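Local coordinates for protein beta-hydroxyacid dehydrogenase, 3-hydroxyisobutyrate dehydrogenase (Saccharomonospora xinjiangensis XJ-54, PDB 6GRL) that acts as an S-selective imine reductase associated with reductive amination, and probably takes its hydride from NADPH, at residues S65-T69 with P70-V74; A117-N120 with E121-A124; D160-E163 with P164-R167; L196-G199 with F200-L204. One frame throughout, in Å; residues are numbered along the deposited sequence. Where two conformers were deposited one is given.

Contact 1 (S65-T69 with P70-V74); sequences SAAAT and PDEAV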
loop_
_atom_site.group_PDB
_atom_site.type_symbol
_atom_site.label_atom_id
_atom_site.label_comp_id
_atom_site.label_asym_id
_atom_site.label_seq_id
_atom_site.Cartn_x
_atom_site.Cartn_y
_atom_site.Cartn_z
ATOM N N SER A 65 -24.734 -1.077 -16.302
ATOM C CA SER A 65 -24.841 -0.836 -17.732
ATOM C C SER A 65 -23.450 -0.870 -18.347
ATOM O O SER A 65 -22.481 -0.409 -17.737
ATOM C CB SER A 65 -25.508 0.511 -18.021
ATOM O OG SER A 65 -26.860 0.513 -17.596
ATOM N N ALA A 66 -23.347 -1.424 -19.546
ATOM C CA ALA A 66 -22.066 -1.535 -20.223
ATOM C C ALA A 66 -21.887 -0.393 -21.215
ATOM O O ALA A 66 -22.851 0.221 -21.680
ATOM C CB ALA A 66 -21.939 -2.882 -20.937
ATOM N N ALA A 67 -20.626 -0.104 -21.521
ATOM C CA ALA A 67 -20.257 0.898 -22.509
ATOM C C ALA A 67 -19.268 0.284 -23.486
ATOM O O ALA A 67 -18.426 -0.531 -23.098
ATOM C CB ALA A 67 -19.650 2.140 -21.848
ATOM N N ALA A 68 -19.375 0.673 -24.757
ATOM C CA ALA A 68 -18.527 0.081 -25.784
ATOM C C ALA A 68 -17.125 0.678 -25.797
ATOM O O ALA A 68 -16.164 -0.023 -26.132
ATOM C CB ALA A 68 -19.176 0.241 -27.160
ATOM N N THR A 69 -16.991 1.949 -25.452
ATOM C CA THR A 69 -15.719 2.662 -25.472
ATOM C C THR A 69 -15.519 3.371 -24.145
ATOM O O THR A 69 -16.483 3.654 -23.429
ATOM C CB THR A 69 -15.676 3.692 -26.610
ATOM O OG1 THR A 69 -16.667 4.702 -26.381
ATOM C CG2 THR A 69 -15.929 3.027 -27.953
ATOM N N PRO A 70 -14.265 3.667 -23.782
ATOM C CA PRO A 70 -14.039 4.505 -22.594
ATOM C C PRO A 70 -14.707 5.864 -22.688
ATOM O O PRO A 70 -15.133 6.403 -21.659
ATOM C CB PRO A 70 -12.509 4.627 -22.538
ATOM C CG PRO A 70 -12.013 3.405 -23.243
ATOM C CD PRO A 70 -13.006 3.144 -24.340
ATOM N N ASP A 71 -14.818 6.429 -23.893
ATOM C CA ASP A 71 -15.532 7.690 -24.063
ATOM C C ASP A 71 -16.986 7.557 -23.629
ATOM O O ASP A 71 -17.491 8.371 -22.847
ATOM C CB ASP A 71 -15.450 8.147 -25.521
ATOM C CG ASP A 71 -14.253 9.035 -25.785
ATOM O OD1 ASP A 71 -13.881 9.812 -24.883
ATOM O OD2 ASP A 71 -13.687 8.959 -26.896
ATOM N N GLU A 72 -17.678 6.534 -24.136
ATOM C CA GLU A 72 -19.059 6.299 -23.728
ATOM C C GLU A 72 -19.164 6.059 -22.228
ATOM O O GLU A 72 -20.143 6.476 -21.600
ATOM C CB GLU A 72 -19.634 5.111 -24.503
ATOM C CG GLU A 72 -21.046 4.715 -24.103
ATOM C CD GLU A 72 -21.537 3.486 -24.847
ATOM O OE1 GLU A 72 -20.826 3.016 -25.759
ATOM O OE2 GLU A 72 -22.633 2.987 -24.515
ATOM N N ALA A 73 -18.162 5.410 -21.636
ATOM C CA ALA A 73 -18.220 5.109 -20.211
ATOM C C ALA A 73 -18.093 6.376 -19.372
ATOM O O ALA A 73 -18.864 6.584 -18.427
ATOM C CB ALA A 73 -17.132 4.101 -19.845
ATOM N N VAL A 74 -17.131 7.242 -19.705
ATOM C CA VAL A 74 -16.925 8.438 -18.891
ATOM C C VAL A 74 -18.058 9.437 -19.093
ATOM O O VAL A 74 -18.351 10.237 -18.196
ATOM C CB VAL A 74 -15.552 9.074 -19.186
ATOM C CG1 VAL A 74 -14.430 8.082 -18.908
ATOM C CG2 VAL A 74 -15.484 9.594 -20.616
#
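Two polar bonds tie the side chains of Thr69 and Glu72 to the backbone on the other side of this helix start. Thr69 OG1 accepts the amide hydrogen of Glu72 N over 3.1 Å, and the near-linear angle of 170° supports reading it as an N-cap. The torsion explains the reach: with chi1 at 64°, OG1 sits between the backbone N and the carbonyl carbon of Thr69, over the first turn. In return Glu72 sends its extended chain back past the cap, crossing the threonine side chain at about a right angle, and its OE1 takes a bond from Ala68 N at 2.9 Å. That donor comes from above the carboxylate, 68° out of its plane. A classical capping box would close on the amide of the N-cap residue itself; here the glutamate reaches one residue further back. Among backbone bonds, Ala73 N donates to Thr69 O at 3.0 Å and starts the helical pattern.

The segment leaves strand 65-66, the outermost parallel strand of this half of the Rossmann sheet, and turns into helix 70-74, on the way to strand 79-82. Trp49 of the neighbouring strand receives Pro70 and Ala73, while Asp71 turns elsewhere and bonds to the amides of Thr98 and Ser99.

Apolar packing is light. Ala67 CB lies 3.8 Å from Ala73 CB, and also meets Glu72 CG at 3.7 Å. Glu72 OE1 comes within 3.5 Å of Ala68 CB.

Contact 2 (A117-N120 with E121-A124); sequences ARSN and ERWA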
loop_
_atom_site.group_PDB
_atom_site.type_symbol
_atom_site.label_atom_id
_atom_site.label_comp_id
_atom_site.label_asym_id
_atom_site.label_seq_id
_atom_site.Cartn_x
_atom_site.Cartn_y
_atom_site.Cartn_z
ATOM N N ALA A 117 1.342 8.697 -10.165
ATOM C CA ALA A 117 0.151 9.302 -9.575
ATOM C C ALA A 117 0.193 10.821 -9.690
ATOM O O ALA A 117 -0.829 11.457 -9.977
ATOM C CB ALA A 117 0.014 8.878 -8.112
ATOM N N ARG A 118 1.369 11.417 -9.479
ATOM C CA ARG A 118 1.504 12.863 -9.620
ATOM C C ARG A 118 1.312 13.290 -11.070
ATOM O O ARG A 118 0.712 14.338 -11.341
ATOM C CB ARG A 118 2.867 13.312 -9.090
ATOM C CG ARG A 118 3.071 12.994 -7.614
ATOM C CD ARG A 118 4.433 13.434 -7.101
ATOM N NE ARG A 118 4.608 13.070 -5.697
ATOM C CZ ARG A 118 5.544 12.244 -5.240
ATOM N NH1 ARG A 118 6.418 11.692 -6.072
ATOM N NH2 ARG A 118 5.611 11.976 -3.944
ATOM N N SER A 119 1.803 12.486 -12.016
ATOM C CA SER A 119 1.584 12.790 -13.426
ATOM C C SER A 119 0.109 12.676 -13.789
ATOM O O SER A 119 -0.413 13.496 -14.554
ATOM C CB SER A 119 2.426 11.865 -14.302
ATOM O OG SER A 119 2.080 12.005 -15.669
ATOM N N ASN A 120 -0.579 11.665 -13.247
ATOM C CA ASN A 120 -2.007 11.510 -13.509
ATOM C C ASN A 120 -2.792 12.718 -13.015
ATOM O O ASN A 120 -3.743 13.161 -13.670
ATOM C CB ASN A 120 -2.534 10.236 -12.846
ATOM C CG ASN A 120 -1.955 8.974 -13.449
ATOM O OD1 ASN A 120 -1.455 8.979 -14.572
ATOM N ND2 ASN A 120 -2.030 7.877 -12.705
ATOM N N GLU A 121 -2.415 13.256 -11.851
ATOM C CA GLU A 121 -3.098 14.431 -11.319
ATOM C C GLU A 121 -2.955 15.624 -12.252
ATOM O O GLU A 121 -3.925 16.352 -12.494
ATOM C CB GLU A 121 -2.551 14.776 -9.936
ATOM C CG GLU A 121 -3.467 15.682 -9.132
ATOM C CD GLU A 121 -2.772 16.316 -7.944
ATOM O OE1 GLU A 121 -1.558 16.604 -8.038
ATOM O OE2 GLU A 121 -3.441 16.512 -6.909
ATOM N N ARG A 122 -1.747 15.845 -12.778
ATOM C CA ARG A 122 -1.543 16.942 -13.716
ATOM C C ARG A 122 -2.337 16.716 -14.996
ATOM O O ARG A 122 -2.933 17.653 -15.539
ATOM C CB ARG A 122 -0.054 17.100 -14.025
ATOM C CG ARG A 122 0.768 17.655 -12.869
ATOM C CD ARG A 122 2.181 18.008 -13.310
ATOM N NE ARG A 122 2.920 16.837 -13.776
ATOM C CZ ARG A 122 3.655 16.054 -12.993
ATOM N NH1 ARG A 122 3.754 16.312 -11.695
ATOM N NH2 ARG A 122 4.294 15.011 -13.507
ATOM N N TRP A 123 -2.364 15.472 -15.482
ATOM C CA TRP A 123 -3.145 15.142 -16.670
ATOM C C TRP A 123 -4.620 15.464 -16.467
ATOM O O TRP A 123 -5.269 16.035 -17.352
ATOM C CB TRP A 123 -2.954 13.662 -17.005
ATOM C CG TRP A 123 -3.604 13.202 -18.278
ATOM C CD1 TRP A 123 -3.033 13.146 -19.517
ATOM C CD2 TRP A 123 -4.941 12.706 -18.431
ATOM N NE1 TRP A 123 -3.932 12.655 -20.432
ATOM C CE2 TRP A 123 -5.110 12.377 -19.791
ATOM C CE3 TRP A 123 -6.011 12.514 -17.552
ATOM C CZ2 TRP A 123 -6.307 11.868 -20.293
ATOM C CZ3 TRP A 123 -7.198 12.005 -18.053
ATOM C CH2 TRP A 123 -7.335 11.690 -19.410
ATOM N N ALA A 124 -5.164 15.113 -15.302
ATOM C CA ALA A 124 -6.564 15.401 -15.021
ATOM C C ALA A 124 -6.802 16.898 -14.861
ATOM O O ALA A 124 -7.815 17.423 -15.336
ATOM C CB ALA A 124 -7.009 14.649 -13.767
HETATM O O HOH W 1 0.612 16.383 -9.475
#
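Arg122 starts with CG beside its backbone N and then bends at chi3 (-63°), which folds the guanidinium back over Arg118 and Ser119 one turn earlier. One face of the planar group receives Arg118 O, 3.6 Å above the plane, and Ser119 CA, both offset toward the rim; NH2 also lies 3.7 Å from Ser119 CB. The carbonyl oxygen thus approaches over the face and not in the plane of the N-H groups. Arg118 keeps its chain extended and forms a salt bridge with Asp178, and its NE lies 6.9 Å from NH1 of Arg122.

Glu121 has CG anti to its backbone N (chi1 -162°), and its carboxylate is joined to the same carbonyl through a water. The water donates to Glu121 OE1 at 2.6 Å and to Arg118 O at 2.8 Å. Arg118 O also accepts Arg122 N at 3.2 Å, which makes two bonds to it. Regular i to i+4 bonds, such as Trp123 N to Ser119 O at 2.9 Å, run throughout.

Trp123 and Ala124 rest on Leu106, and Ala124 also on Tyr131, as befits the helix of a beta-alpha-beta crossover between strands 105-108 and 130-137.

Contact 3 (D160-E163 with P164-R167); sequences DAHE and PILR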
loop_
_atom_site.group_PDB
_atom_site.type_symbol
_atom_site.label_atom_id
_atom_site.label_comp_id
_atom_site.label_asym_id
_atom_site.label_seq_id
_atom_site.Cartn_x
_atom_site.Cartn_y
_atom_site.Cartn_z
ATOM N N ASP A 160 -12.908 14.833 0.811
ATOM C CA ASP A 160 -13.954 15.085 1.796
ATOM C C ASP A 160 -15.340 14.981 1.173
ATOM O O ASP A 160 -16.266 14.440 1.788
ATOM C CB ASP A 160 -13.757 16.463 2.430
ATOM C CG ASP A 160 -12.504 16.542 3.279
ATOM O OD1 ASP A 160 -12.054 15.492 3.782
ATOM O OD2 ASP A 160 -11.971 17.659 3.449
ATOM N N ALA A 161 -15.500 15.486 -0.052
ATOM C CA ALA A 161 -16.807 15.481 -0.698
ATOM C C ALA A 161 -17.251 14.086 -1.119
ATOM O O ALA A 161 -18.458 13.845 -1.232
ATOM C CB ALA A 161 -16.794 16.408 -1.913
ATOM N N HIS A 162 -16.315 13.166 -1.351
ATOM C CA HIS A 162 -16.644 11.842 -1.863
ATOM C C HIS A 162 -16.240 10.719 -0.916
ATOM O O HIS A 162 -16.309 9.546 -1.302
ATOM C CB HIS A 162 -15.991 11.630 -3.231
ATOM C CG HIS A 162 -16.389 12.651 -4.250
ATOM N ND1 HIS A 162 -17.617 12.638 -4.877
ATOM C CD2 HIS A 162 -15.726 13.721 -4.747
ATOM C CE1 HIS A 162 -17.691 13.653 -5.719
ATOM N NE2 HIS A 162 -16.556 14.326 -5.658
ATOM N N GLU A 163 -15.825 11.041 0.310
ATOM C CA GLU A 163 -15.451 9.998 1.261
ATOM C C GLU A 163 -16.558 8.982 1.522
ATOM O O GLU A 163 -16.239 7.782 1.611
ATOM C CB GLU A 163 -14.984 10.636 2.577
ATOM C CG GLU A 163 -14.439 9.635 3.584
ATOM C CD GLU A 163 -13.955 10.289 4.862
ATOM O OE1 GLU A 163 -14.093 11.524 4.991
ATOM O OE2 GLU A 163 -13.433 9.567 5.738
ATOM N N PRO A 164 -17.837 9.357 1.664
ATOM C CA PRO A 164 -18.870 8.322 1.851
ATOM C C PRO A 164 -18.966 7.341 0.696
ATOM O O PRO A 164 -19.294 6.169 0.920
ATOM C CB PRO A 164 -20.160 9.139 2.008
ATOM C CG PRO A 164 -19.707 10.449 2.525
ATOM C CD PRO A 164 -18.399 10.710 1.845
ATOM N N ILE A 165 -18.695 7.779 -0.535
ATOM C CA ILE A 165 -18.702 6.848 -1.658
ATOM C C ILE A 165 -17.506 5.907 -1.574
ATOM O O ILE A 165 -17.629 4.699 -1.810
ATOM C CB ILE A 165 -18.729 7.614 -2.993
ATOM C CG1 ILE A 165 -20.005 8.449 -3.106
ATOM C CG2 ILE A 165 -18.619 6.651 -4.168
ATOM C CD1 ILE A 165 -20.056 9.321 -4.341
ATOM N N LEU A 166 -16.335 6.441 -1.222
ATOM C CA LEU A 166 -15.133 5.617 -1.140
ATOM C C LEU A 166 -15.243 4.573 -0.034
ATOM O O LEU A 166 -14.754 3.448 -0.189
ATOM C CB LEU A 166 -13.907 6.501 -0.920
ATOM C CG LEU A 166 -13.662 7.586 -1.969
ATOM C CD1 LEU A 166 -12.483 8.459 -1.566
ATOM C CD2 LEU A 166 -13.437 6.969 -3.343
ATOM N N ARG A 167 -15.878 4.922 1.088
ATOM C CA ARG A 167 -15.981 3.975 2.194
ATOM C C ARG A 167 -16.950 2.837 1.904
ATOM O O ARG A 167 -17.021 1.892 2.696
ATOM C CB ARG A 167 -16.390 4.692 3.484
ATOM C CG ARG A 167 -17.803 5.242 3.486
ATOM C CD ARG A 167 -18.288 5.535 4.900
ATOM N NE ARG A 167 -17.793 6.820 5.388
ATOM C CZ ARG A 167 -18.572 7.843 5.724
ATOM N NH1 ARG A 167 -19.891 7.737 5.624
ATOM N NH2 ARG A 167 -18.034 8.975 6.156
#
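His162 and Ile165 lie side by side and point the same way, with the Ile165 CD1 methyl at the edge of the imidazole, near its plane, 4.2 Å from ND1. Phe79 meets the histidine ring at about 40° between planes and also touches Ile165 and Leu166, so these side chains belong to the face turned to strand 79-82. Leu166 CG comes from a different direction and approaches His162 O at 3.4 Å.

On another side, Glu163 stretches its chain while Arg167 curls back toward it: chi1 of 68° places CG between backbone N and carbonyl carbon, and a second bend at chi3 (81°) brings the guanidinium over Pro164 CA. The opposite charges do not touch, since OE2 of Glu163 and NH2 of Arg167 are 4.7 Å apart.

The backbone carries the firmer evidence. Leu166 N donates to His162 O at 3.1 Å, and Arg167 N to Glu163 O at 2.9 Å, each nearly along the C=O axis. Pro164 has no amide hydrogen, and Ile165 N makes only a weak bond, 3.1 Å, to His162 O. The helix is therefore kinked here, with His162 O taking two donors, and the Glu163-Arg167 attraction probably remains electrostatic, without a direct bond.

Contact 4 (L196-G199 with F200-L204); sequences LLIG and FLHTL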
loop_
_atom_site.group_PDB
_atom_site.type_symbol
_atom_site.label_atom_id
_atom_site.label_comp_id
_atom_site.label_asym_id
_atom_site.label_seq_id
_atom_site.Cartn_x
_atom_site.Cartn_y
_atom_site.Cartn_z
ATOM N N LEU A 196 10.690 -8.127 6.427
ATOM C CA LEU A 196 10.357 -9.109 7.453
ATOM C C LEU A 196 10.429 -10.527 6.903
ATOM O O LEU A 196 10.953 -11.434 7.563
ATOM C CB LEU A 196 8.958 -8.813 8.002
ATOM C CG LEU A 196 8.361 -9.588 9.180
ATOM C CD1 LEU A 196 7.340 -8.716 9.891
ATOM C CD2 LEU A 196 7.710 -10.888 8.735
ATOM N N LEU A 197 9.911 -10.737 5.692
ATOM C CA LEU A 197 9.758 -12.093 5.176
ATOM C C LEU A 197 11.097 -12.699 4.774
ATOM O O LEU A 197 11.327 -13.896 4.988
ATOM C CB LEU A 197 8.786 -12.095 3.997
ATOM C CG LEU A 197 7.310 -11.890 4.346
ATOM C CD1 LEU A 197 6.500 -11.631 3.089
ATOM C CD2 LEU A 197 6.758 -13.082 5.109
ATOM N N ILE A 198 11.994 -11.903 4.189
ATOM C CA ILE A 198 13.296 -12.446 3.811
ATOM C C ILE A 198 14.158 -12.675 5.048
ATOM O O ILE A 198 14.911 -13.653 5.123
ATOM C CB ILE A 198 13.993 -11.541 2.776
ATOM C CG1 ILE A 198 15.234 -12.238 2.208
ATOM C CG2 ILE A 198 14.375 -10.194 3.372
ATOM C CD1 ILE A 198 14.940 -13.557 1.521
ATOM N N GLY A 199 14.053 -11.794 6.047
ATOM C CA GLY A 199 14.701 -12.065 7.318
ATOM C C GLY A 199 14.147 -13.307 7.985
ATOM O O GLY A 199 14.883 -14.046 8.643
ATOM N N PHE A 200 12.849 -13.559 7.808
ATOM C CA PHE A 200 12.231 -14.772 8.332
ATOM C C PHE A 200 12.836 -16.016 7.691
ATOM O O PHE A 200 13.170 -16.985 8.383
ATOM C CB PHE A 200 10.720 -14.706 8.103
ATOM C CG PHE A 200 10.002 -16.006 8.319
ATOM C CD1 PHE A 200 9.918 -16.567 9.583
ATOM C CD2 PHE A 200 9.387 -16.653 7.261
ATOM C CE1 PHE A 200 9.248 -17.760 9.784
ATOM C CE2 PHE A 200 8.714 -17.845 7.455
ATOM C CZ PHE A 200 8.645 -18.399 8.718
ATOM N N LEU A 201 12.998 -16.002 6.364
ATOM C CA LEU A 201 13.566 -17.158 5.678
ATOM C C LEU A 201 15.001 -17.417 6.122
ATOM O O LEU A 201 15.380 -18.565 6.380
ATOM C CB LEU A 201 13.508 -16.957 4.164
ATOM C CG LEU A 201 12.127 -17.005 3.508
ATOM C CD1 LEU A 201 12.268 -17.095 1.996
ATOM C CD2 LEU A 201 11.305 -18.167 4.047
ATOM N N HIS A 202 15.817 -16.364 6.213
ATOM C CA HIS A 202 17.193 -16.542 6.668
ATOM C C HIS A 202 17.248 -17.060 8.099
ATOM O O HIS A 202 18.142 -17.843 8.440
ATOM C CB HIS A 202 17.965 -15.227 6.544
ATOM C CG HIS A 202 18.167 -14.779 5.129
ATOM N ND1 HIS A 202 18.623 -15.622 4.139
ATOM C CD2 HIS A 202 17.982 -13.573 4.540
ATOM C CE1 HIS A 202 18.706 -14.957 3.000
ATOM N NE2 HIS A 202 18.323 -13.712 3.218
ATOM N N THR A 203 16.305 -16.640 8.946
ATOM C CA THR A 203 16.245 -17.172 10.304
ATOM C C THR A 203 15.918 -18.661 10.294
ATOM O O THR A 203 16.472 -19.433 11.088
ATOM C CB THR A 203 15.213 -16.399 11.125
ATOM O OG1 THR A 203 15.511 -14.998 11.066
ATOM C CG2 THR A 203 15.230 -16.852 12.577
ATOM N N LEU A 204 15.023 -19.082 9.397
ATOM C CA LEU A 204 14.742 -20.507 9.247
ATOM C C LEU A 204 15.987 -21.265 8.807
ATOM O O LEU A 204 16.200 -22.414 9.214
ATOM C CB LEU A 204 13.608 -20.719 8.245
ATOM C CG LEU A 204 12.233 -20.155 8.602
ATOM C CD1 LEU A 204 11.241 -20.459 7.495
ATOM C CD2 LEU A 204 11.744 -20.710 9.927
#
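Gly199 O is gripped twice by Thr203: OG1 donates to it at 2.7 Å and the backbone N at 3.0 Å, the two reaching it from opposite faces of the carbonyl plane. A chi1 of -54° sets OG1 beside its own backbone N, which lets hydroxyl and amide converge on one acceptor.

The side-chain packing is carried by Ile198 and His202, one turn apart. They cross obliquely, and the isoleucine's CG1 lies 3.6 Å from NE2 of His202. Its chi1 of -170° carries CG1 along the helix toward the imidazole, while CD2 of the ring comes within 3.1 Å of Ile198 O. With an alanine in place of His202, CG1 and CD1 of Ile198 would probably lose the ring beside them, leaving the isoleucine end freer to turn. Beside this pair, Ile198 CD1 meets Leu201 CD1 at a looser 4.5 Å.

Phe200 turns another way: CB touches Leu197 O at 3.3 Å, that oxygen lies at the edge of the ring near its plane, and Leu204 CG of the next turn lies over one face. Ala218 and Val221 of helix 214-225 receive the aromatic group.

All this sits in the long helix 181-209 that leads into the C-terminal helical domain. The hydroxyl of Thr203 donates back to its own helix, and the other side chains, imidazole apart, are mainly apolar; the exposed leucines and isoleucine are consistent with the partner-facing helices of dimeric imine reductases.

In the fold
Contacts 1, 2 and 3 follow one another along the Rossmann-type domain, with centres about 20 to 23 Å apart and none touching another. Contact 1 lies at one border of the mixed sheet, where strand 65-66 gives way to helix 70-74. Contacts 2 and 3 sit in the crossover helices 114-126 and 156-166; contact 2 packs on strands 105-108 and 130-137, contact 3 on strand 79-82. Contact 4 comes last, in helix 181-209 of the C-terminal domain, across the chain's centre, with its centre about 38 to 47 Å from the others. Three contacts therefore lie in the probable cofactor-binding domain, and one in the helix joining it to the helical domain.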